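Local coordinates for terminase, large subunit (Enterobacteria phage P22, PDB 4DKW), which acts as an ATP-driven motor that packages viral DNA into empty capsids and as an endonuclease that cuts the genome, the latter activity residing in the C-terminal domain described here, at residues 18-23 with 53-58; 31-36 with 169-174; 59-64 with 151-156. All coordinates share one frame; numbering follows the deposited sequence.

Interaction 1: 18-23 with 53-58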
# COMPACT_ATOMS: atom_id res chain seq x y z
N GLN A 18 16.82 6.24 4.82
CA GLN A 18 16.56 7.17 5.93
C GLN A 18 15.36 8.06 5.62
O GLN A 18 15.25 8.56 4.50
CB GLN A 18 17.77 8.06 6.20
CG GLN A 18 19.00 7.32 6.65
CD GLN A 18 18.87 6.77 8.05
OE1 GLN A 18 18.10 7.29 8.87
NE2 GLN A 18 19.63 5.74 8.35
N PRO A 19 14.47 8.27 6.61
CA PRO A 19 13.35 9.19 6.45
C PRO A 19 13.80 10.62 6.15
O PRO A 19 14.87 11.04 6.58
CB PRO A 19 12.67 9.14 7.82
CG PRO A 19 13.04 7.84 8.37
CD PRO A 19 14.44 7.57 7.90
N PHE A 20 12.98 11.35 5.42
CA PHE A 20 13.23 12.75 5.10
C PHE A 20 11.87 13.40 4.98
O PHE A 20 10.84 12.71 4.95
CB PHE A 20 14.02 12.87 3.78
CG PHE A 20 13.37 12.17 2.59
CD1 PHE A 20 12.50 12.85 1.74
CD2 PHE A 20 13.67 10.84 2.32
CE1 PHE A 20 11.91 12.21 0.67
CE2 PHE A 20 13.08 10.18 1.24
CZ PHE A 20 12.20 10.88 0.41
N GLU A 21 11.85 14.73 4.92
CA GLU A 21 10.59 15.44 4.71
C GLU A 21 10.22 15.50 3.23
O GLU A 21 11.08 15.70 2.36
CB GLU A 21 10.67 16.85 5.28
CG GLU A 21 10.57 16.92 6.78
CD GLU A 21 10.49 18.35 7.27
OE1 GLU A 21 10.20 19.24 6.44
OE2 GLU A 21 10.72 18.58 8.48
N CYS A 22 8.93 15.33 2.95
CA CYS A 22 8.46 15.32 1.56
C CYS A 22 8.66 16.66 0.86
O CYS A 22 8.10 17.68 1.28
CB CYS A 22 6.97 14.94 1.52
SG CYS A 22 6.40 14.63 -0.14
N PRO A 23 9.46 16.67 -0.22
CA PRO A 23 9.59 17.89 -1.03
C PRO A 23 8.24 18.28 -1.65
O PRO A 23 7.39 17.43 -1.90
CB PRO A 23 10.58 17.47 -2.13
CG PRO A 23 11.34 16.32 -1.54
CD PRO A 23 10.33 15.59 -0.71
N VAL A 53 10.91 7.70 -8.77
CA VAL A 53 11.28 6.90 -7.60
C VAL A 53 10.13 6.93 -6.60
O VAL A 53 9.52 7.97 -6.40
CB VAL A 53 12.58 7.43 -6.93
CG1 VAL A 53 12.91 6.65 -5.65
CG2 VAL A 53 13.76 7.34 -7.89
N PHE A 54 9.85 5.78 -5.99
CA PHE A 54 8.78 5.64 -5.00
C PHE A 54 9.35 5.46 -3.60
O PHE A 54 10.33 4.74 -3.42
CB PHE A 54 7.88 4.46 -5.35
CG PHE A 54 7.20 4.60 -6.68
CD1 PHE A 54 5.89 5.05 -6.74
CD2 PHE A 54 7.86 4.29 -7.85
CE1 PHE A 54 5.26 5.19 -7.97
CE2 PHE A 54 7.23 4.42 -9.07
CZ PHE A 54 5.93 4.87 -9.13
N TYR A 55 8.72 6.11 -2.62
CA TYR A 55 9.12 5.98 -1.22
C TYR A 55 7.90 5.57 -0.40
O TYR A 55 6.90 6.28 -0.36
CB TYR A 55 9.66 7.30 -0.67
CG TYR A 55 10.84 7.85 -1.44
CD1 TYR A 55 12.14 7.53 -1.05
CD2 TYR A 55 10.67 8.68 -2.55
CE1 TYR A 55 13.24 8.03 -1.74
CE2 TYR A 55 11.76 9.18 -3.25
CZ TYR A 55 13.05 8.84 -2.83
OH TYR A 55 14.16 9.32 -3.49
N LEU A 56 7.98 4.40 0.22
CA LEU A 56 6.96 4.00 1.16
C LEU A 56 7.29 4.72 2.46
O LEU A 56 8.22 4.33 3.17
CB LEU A 56 6.95 2.48 1.34
CG LEU A 56 5.85 1.96 2.25
CD1 LEU A 56 4.48 2.35 1.71
CD2 LEU A 56 5.96 0.45 2.38
N ALA A 57 6.56 5.79 2.76
CA ALA A 57 6.95 6.72 3.82
C ALA A 57 6.23 6.50 5.17
O ALA A 57 6.78 6.82 6.22
CB ALA A 57 6.75 8.15 3.35
N ARG A 58 5.01 5.97 5.14
CA ARG A 58 4.26 5.73 6.37
C ARG A 58 3.55 4.39 6.28
O ARG A 58 3.02 4.04 5.24
CB ARG A 58 3.22 6.83 6.62
CG ARG A 58 3.73 8.26 6.54
CD ARG A 58 4.42 8.65 7.81
NE ARG A 58 4.70 10.08 7.86
CZ ARG A 58 5.85 10.64 7.46
NH1 ARG A 58 6.83 9.89 6.98
NH2 ARG A 58 6.00 11.95 7.55
O HOH W 1 9.39 11.68 7.05

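Interaction 2: 31-36 with 169-174. With MG (magnesium ion), chain E.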
# COMPACT_ATOMS: atom_id res chain seq x y z
N ALA A 31 -3.05 4.31 0.85
CA ALA A 31 -3.79 3.12 0.47
C ALA A 31 -4.22 2.33 1.70
O ALA A 31 -3.60 2.43 2.77
CB ALA A 31 -2.98 2.26 -0.47
N GLN A 32 -5.28 1.55 1.53
CA GLN A 32 -5.90 0.81 2.62
C GLN A 32 -6.06 -0.66 2.25
O GLN A 32 -6.46 -0.98 1.13
CB GLN A 32 -7.28 1.41 2.95
CG GLN A 32 -8.03 0.73 4.10
CD GLN A 32 -7.44 1.04 5.48
OE1 GLN A 32 -7.03 2.17 5.75
NE2 GLN A 32 -7.40 0.03 6.35
N ASP A 33 -5.74 -1.55 3.18
CA ASP A 33 -6.17 -2.93 3.08
C ASP A 33 -7.12 -3.14 4.25
O ASP A 33 -6.79 -2.82 5.38
CB ASP A 33 -5.00 -3.93 3.15
CG ASP A 33 -5.45 -5.37 2.92
OD1 ASP A 33 -6.35 -5.59 2.08
OD2 ASP A 33 -4.92 -6.29 3.58
N PHE A 34 -8.32 -3.65 3.96
CA PHE A 34 -9.31 -3.82 5.02
C PHE A 34 -9.03 -5.11 5.79
O PHE A 34 -8.44 -6.05 5.25
CB PHE A 34 -10.73 -3.82 4.45
CG PHE A 34 -11.08 -2.58 3.69
CD1 PHE A 34 -11.14 -1.37 4.34
CD2 PHE A 34 -11.34 -2.64 2.33
CE1 PHE A 34 -11.46 -0.21 3.64
CE2 PHE A 34 -11.66 -1.49 1.63
CZ PHE A 34 -11.72 -0.28 2.29
N GLY A 35 -9.43 -5.13 7.06
CA GLY A 35 -9.24 -6.30 7.90
C GLY A 35 -9.67 -6.14 9.35
O GLY A 35 -9.39 -5.12 9.98
N TRP A 36 -10.37 -7.15 9.87
CA TRP A 36 -10.72 -7.17 11.29
C TRP A 36 -9.95 -8.26 12.05
O TRP A 36 -9.12 -7.97 12.92
CB TRP A 36 -12.23 -7.31 11.50
CG TRP A 36 -12.59 -7.27 12.94
CD1 TRP A 36 -12.78 -8.34 13.77
CD2 TRP A 36 -12.74 -6.10 13.75
NE1 TRP A 36 -13.06 -7.90 15.05
CE2 TRP A 36 -13.04 -6.53 15.06
CE3 TRP A 36 -12.66 -4.73 13.50
CZ2 TRP A 36 -13.26 -5.64 16.11
CZ3 TRP A 36 -12.89 -3.84 14.54
CH2 TRP A 36 -13.18 -4.31 15.83
N ASN A 169 0.28 -12.70 5.67
CA ASN A 169 1.20 -11.64 6.10
C ASN A 169 1.49 -10.68 4.97
O ASN A 169 2.65 -10.40 4.69
CB ASN A 169 2.53 -12.23 6.57
CG ASN A 169 2.36 -13.21 7.71
OD1 ASN A 169 2.63 -14.40 7.56
ND2 ASN A 169 1.90 -12.70 8.85
N ASP A 170 0.43 -10.19 4.33
CA ASP A 170 0.60 -9.40 3.11
C ASP A 170 -0.31 -8.18 3.03
O ASP A 170 -0.59 -7.69 1.95
CB ASP A 170 0.42 -10.29 1.88
CG ASP A 170 -0.97 -10.90 1.79
OD1 ASP A 170 -1.74 -10.74 2.75
OD2 ASP A 170 -1.27 -11.54 0.76
N ASP A 171 -0.74 -7.69 4.19
CA ASP A 171 -1.63 -6.53 4.26
C ASP A 171 -0.96 -5.21 3.87
O ASP A 171 -1.51 -4.45 3.07
CB ASP A 171 -2.24 -6.45 5.65
CG ASP A 171 -2.72 -7.80 6.15
OD1 ASP A 171 -3.74 -8.32 5.60
OD2 ASP A 171 -2.07 -8.36 7.06
N VAL A 172 0.22 -4.93 4.44
CA VAL A 172 1.04 -3.78 4.03
C VAL A 172 1.48 -3.90 2.56
O VAL A 172 1.47 -2.92 1.82
CB VAL A 172 2.27 -3.59 4.96
CG1 VAL A 172 3.22 -2.50 4.42
CG2 VAL A 172 1.81 -3.26 6.38
N LEU A 173 1.83 -5.12 2.14
CA LEU A 173 2.24 -5.37 0.76
C LEU A 173 1.08 -5.08 -0.20
O LEU A 173 1.26 -4.39 -1.21
CB LEU A 173 2.74 -6.81 0.59
CG LEU A 173 4.06 -7.12 1.32
CD1 LEU A 173 4.38 -8.61 1.25
CD2 LEU A 173 5.21 -6.31 0.74
N ASP A 174 -0.10 -5.58 0.12
CA ASP A 174 -1.28 -5.32 -0.69
C ASP A 174 -1.58 -3.83 -0.79
O ASP A 174 -1.75 -3.30 -1.90
CB ASP A 174 -2.50 -6.05 -0.13
CG ASP A 174 -2.48 -7.53 -0.42
OD1 ASP A 174 -1.63 -7.98 -1.22
OD2 ASP A 174 -3.33 -8.24 0.15
MG MG E . -5.44 -8.27 4.02
O HOH W 2 -7.04 -7.93 2.88
O HOH W 3 -5.65 -10.23 4.89

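Interaction 3: 59-64 with 151-156. With SO4 (sulfate ion), chain G.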
# COMPACT_ATOMS: atom_id res chain seq x y z
N VAL A 59 3.57 3.64 7.38
CA VAL A 59 2.90 2.34 7.48
C VAL A 59 2.25 2.17 8.84
O VAL A 59 2.88 2.42 9.87
CB VAL A 59 3.89 1.18 7.26
CG1 VAL A 59 3.30 -0.12 7.76
CG2 VAL A 59 4.29 1.07 5.79
N TRP A 60 0.99 1.74 8.84
CA TRP A 60 0.28 1.41 10.06
C TRP A 60 -0.46 0.09 9.83
O TRP A 60 -1.17 -0.07 8.84
CB TRP A 60 -0.68 2.53 10.46
CG TRP A 60 -1.52 2.23 11.69
CD1 TRP A 60 -1.15 2.36 13.00
CD2 TRP A 60 -2.89 1.78 11.71
NE1 TRP A 60 -2.19 2.02 13.83
CE2 TRP A 60 -3.27 1.66 13.06
CE3 TRP A 60 -3.83 1.47 10.71
CZ2 TRP A 60 -4.54 1.23 13.45
CZ3 TRP A 60 -5.09 1.04 11.09
CH2 TRP A 60 -5.43 0.93 12.45
N LYS A 61 -0.26 -0.86 10.74
CA LYS A 61 -0.87 -2.18 10.61
C LYS A 61 -1.42 -2.63 11.95
O LYS A 61 -0.70 -2.59 12.96
CB LYS A 61 0.19 -3.17 10.12
CG LYS A 61 -0.29 -4.60 9.99
CD LYS A 61 0.82 -5.48 9.44
CE LYS A 61 0.37 -6.93 9.38
NZ LYS A 61 1.37 -7.76 8.66
N LYS A 62 -2.69 -3.04 11.98
CA LYS A 62 -3.32 -3.41 13.24
C LYS A 62 -4.57 -4.28 13.08
O LYS A 62 -5.40 -4.03 12.21
CB LYS A 62 -3.66 -2.17 14.07
CG LYS A 62 -3.40 -2.35 15.56
CD LYS A 62 -3.92 -1.20 16.38
CE LYS A 62 -3.47 -1.31 17.82
NZ LYS A 62 -3.94 -2.56 18.48
N SER A 63 -4.67 -5.31 13.92
CA SER A 63 -5.86 -6.16 13.98
C SER A 63 -6.95 -5.54 14.84
O SER A 63 -6.67 -4.77 15.76
CB SER A 63 -5.51 -7.54 14.55
OG SER A 63 -4.61 -8.26 13.72
N GLU A 64 -8.19 -5.90 14.54
CA GLU A 64 -9.34 -5.55 15.37
C GLU A 64 -9.46 -4.07 15.71
O GLU A 64 -9.68 -3.69 16.86
CB GLU A 64 -9.35 -6.40 16.64
CG GLU A 64 -9.49 -7.89 16.36
CD GLU A 64 -9.32 -8.75 17.60
OE1 GLU A 64 -8.94 -8.20 18.66
OE2 GLU A 64 -9.57 -9.97 17.51
N PHE A 151 8.85 -4.59 6.18
CA PHE A 151 9.98 -5.52 6.09
C PHE A 151 9.64 -6.89 6.68
O PHE A 151 10.10 -7.93 6.18
CB PHE A 151 11.23 -4.91 6.72
CG PHE A 151 11.77 -3.74 5.95
CD1 PHE A 151 12.36 -3.94 4.71
CD2 PHE A 151 11.65 -2.45 6.45
CE1 PHE A 151 12.84 -2.87 3.97
CE2 PHE A 151 12.14 -1.37 5.72
CZ PHE A 151 12.73 -1.58 4.49
N GLU A 152 8.83 -6.89 7.73
CA GLU A 152 8.34 -8.13 8.31
C GLU A 152 7.61 -9.00 7.29
O GLU A 152 7.78 -10.21 7.28
CB GLU A 152 7.42 -7.84 9.50
CG GLU A 152 8.12 -7.15 10.66
CD GLU A 152 7.18 -6.83 11.82
OE1 GLU A 152 5.94 -6.86 11.62
OE2 GLU A 152 7.69 -6.55 12.93
N GLU A 153 6.79 -8.36 6.46
CA GLU A 153 6.04 -9.06 5.41
C GLU A 153 6.93 -9.41 4.21
O GLU A 153 6.84 -10.50 3.66
CB GLU A 153 4.86 -8.22 4.95
CG GLU A 153 3.85 -7.86 6.05
CD GLU A 153 2.57 -7.26 5.48
OE1 GLU A 153 2.51 -7.05 4.25
OE2 GLU A 153 1.62 -7.00 6.25
N PHE A 154 7.76 -8.45 3.81
CA PHE A 154 8.72 -8.58 2.72
C PHE A 154 9.57 -9.84 2.91
O PHE A 154 9.82 -10.58 1.95
CB PHE A 154 9.58 -7.31 2.71
CG PHE A 154 10.67 -7.29 1.66
CD1 PHE A 154 10.41 -6.83 0.38
CD2 PHE A 154 11.97 -7.68 1.98
CE1 PHE A 154 11.40 -6.78 -0.56
CE2 PHE A 154 12.98 -7.63 1.03
CZ PHE A 154 12.69 -7.18 -0.24
N ARG A 155 9.98 -10.08 4.15
CA ARG A 155 10.82 -11.23 4.50
C ARG A 155 10.13 -12.59 4.35
O ARG A 155 10.79 -13.60 4.07
CB ARG A 155 11.31 -11.10 5.94
CG ARG A 155 12.38 -10.06 6.12
CD ARG A 155 12.98 -10.12 7.51
NE ARG A 155 12.18 -9.43 8.51
CZ ARG A 155 12.36 -8.17 8.88
NH1 ARG A 155 13.33 -7.44 8.34
NH2 ARG A 155 11.59 -7.64 9.81
N LEU A 156 8.82 -12.60 4.54
CA LEU A 156 8.02 -13.83 4.55
C LEU A 156 7.25 -14.11 3.25
O LEU A 156 6.72 -15.20 3.07
CB LEU A 156 7.02 -13.76 5.70
CG LEU A 156 7.63 -13.65 7.09
CD1 LEU A 156 6.52 -13.53 8.12
CD2 LEU A 156 8.47 -14.87 7.37
S SO4 G . -0.64 -6.93 14.49
O1 SO4 G . 0.07 -7.33 13.28
O2 SO4 G . -0.06 -5.70 15.01
O3 SO4 G . -2.05 -6.72 14.19
O4 SO4 G . -0.51 -7.99 15.50

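Interaction 1: 18-23 with 53-58
F20, in the irregular segment 18-23 that runs between strands 16-17 and 27-33, reaches Y55 on strand 53-58 from a nearly extended backbone. The strand is regular through L56 and then kinks: the psi of A57 drops to -29°, so that A57 and R58 both face Q44 of the neighbouring strand 40-48, a classic beta bulge. Y55, ahead of the bulge, points its CB toward the loop, whereas the CB of F20 does not point at the strand and it is the far end of its ring that closes the distance.

The two rings form a T-shaped (edge-to-face) pair, F20 giving the edge and Y55 the face, with centroids 4.9 Å apart and planes at 84°. CZ of F20 sits over the centre of the Y55 ring, and CE2 of F20 comes to 3.6 Å from CD1 of Y55. The F20 torsion that lodges CG between backbone N and carbonyl carbon (chi1 55°) turns the ring across the gap.

In the RNase H-like fold of this nuclease domain, strand 53-62 lies in the central mixed sheet between strands 40-48 and 141-144, and the loop passes over its surface here. The same F20 ring also meets W46 edge-to-face and touches F144, one residue from each flanking strand, which makes a small aromatic cluster away from the metal site.

A water links the loop backbone to the R58 side chain: it donates to O of F20 at 2.8 Å and accepts from NH1 of R58 at 3.1 Å. NH1 of R58 also donates to O of A57 at 3.2 Å, that carbonyl oxygen lying near the guanidinium plane while the donor stands well above the carbonyl plane.

Interaction 2: 31-36 with 169-174
The carboxylates of D33 and D171 lie nearly coplanar, their planes 21° apart, and one oxygen of each binds the same magnesium ion. This is the acidic metal site of an RNase H-like nuclease, with D33 at the end of strand 27-33 and D171 in the first turn of helix 171-181; both are catalytic metal ligands.

OD2 of D33 is 2.1 Å from the ion and OD1 of D171 is 2.3 Å from it. These two oxygens are 3.1 Å apart, a spacing set by their shared metal rather than by a hydrogen bond, and the cation would offset the repulsion between them. With CG anti to the backbone N (chi1 -175°), D33 extends its carboxylate from the strand end to the ion. CB of D33 also packs against O of D171, at 3.5 Å.

Two waters are also bound to the magnesium. One is gripped a second time, donating to OD1 of D33 at 2.6 Å, so both oxygens of this carboxylate serve the site, one directly and one through water.

D174, one helical turn beyond D170, adds a third acid, which is in salt bridge with R177. OD2 of D174 stays 4.3 Å from OD2 of D33.

Interaction 3: 59-64 with 151-156
Beside the magnesium site of the RNase H-like nuclease domain, a salt bridge ties the end of the central-sheet strand 53-62 to helix 148-156. K61 on the strand and E153 on the helix carry it alone: the backbones stay well apart, with CA of K61 and CA of E153 separated by 11.1 Å, and the two side chains come from opposite directions to span the gap.

K61 is stretched fully, CG anti to the backbone N (chi1 178°) and every later torsion near 180°, which delivers NZ to the acid. E153 also runs extended beyond CG, bringing OE2 to the lysine. NZ of K61 donates to OE2 of E153 at 2.5 Å, unusually short and doubtful in its exact length; the bond is taken on the anti lone pair, the one turned away from the other carboxylate oxygen. The aliphatic end of the lysine follows, CE of K61 lying 3.4 Å from OE2 of E153.

The carboxylate is shared: its OE2 also accepts from the backbone N of V172 and its OE1 from that of L173, so E153 holds the first turn of helix 171-181 while it takes the lysine. NZ of K61 has in addition a long, weak ion pair with OD2 of D171, the carboxylate oxygen not bound to the magnesium.

Two residues on from K61, S63 binds a sulfate, probably from the crystallisation liquor. OG of S63 donates to O3 of the sulfate at 3.0 Å, and the weaker bond from N of S63 reaches that same O3.

How the interactions relate
Interactions 2 and 3 form one unit, their centres 8 Å apart, and interaction 3 is nested within the chain loop that interaction 2 closes. Segment 151-156 touches segment 169-174 at the helix start, and W36 O accepts from E64 N at 2.8 Å, joining the loops that follow the two strands. Interaction 3 thus stands as a second shell to the metal site: E153 lies about 8 Å from a bound magnesium ion, side chain to ion. Interaction 1 is remote, its centre about 20 Å from that of interaction 2 and 18 Å from that of interaction 3, yet it shares strand 53-62 with interaction 3, lying farther back along it from the catalytic end.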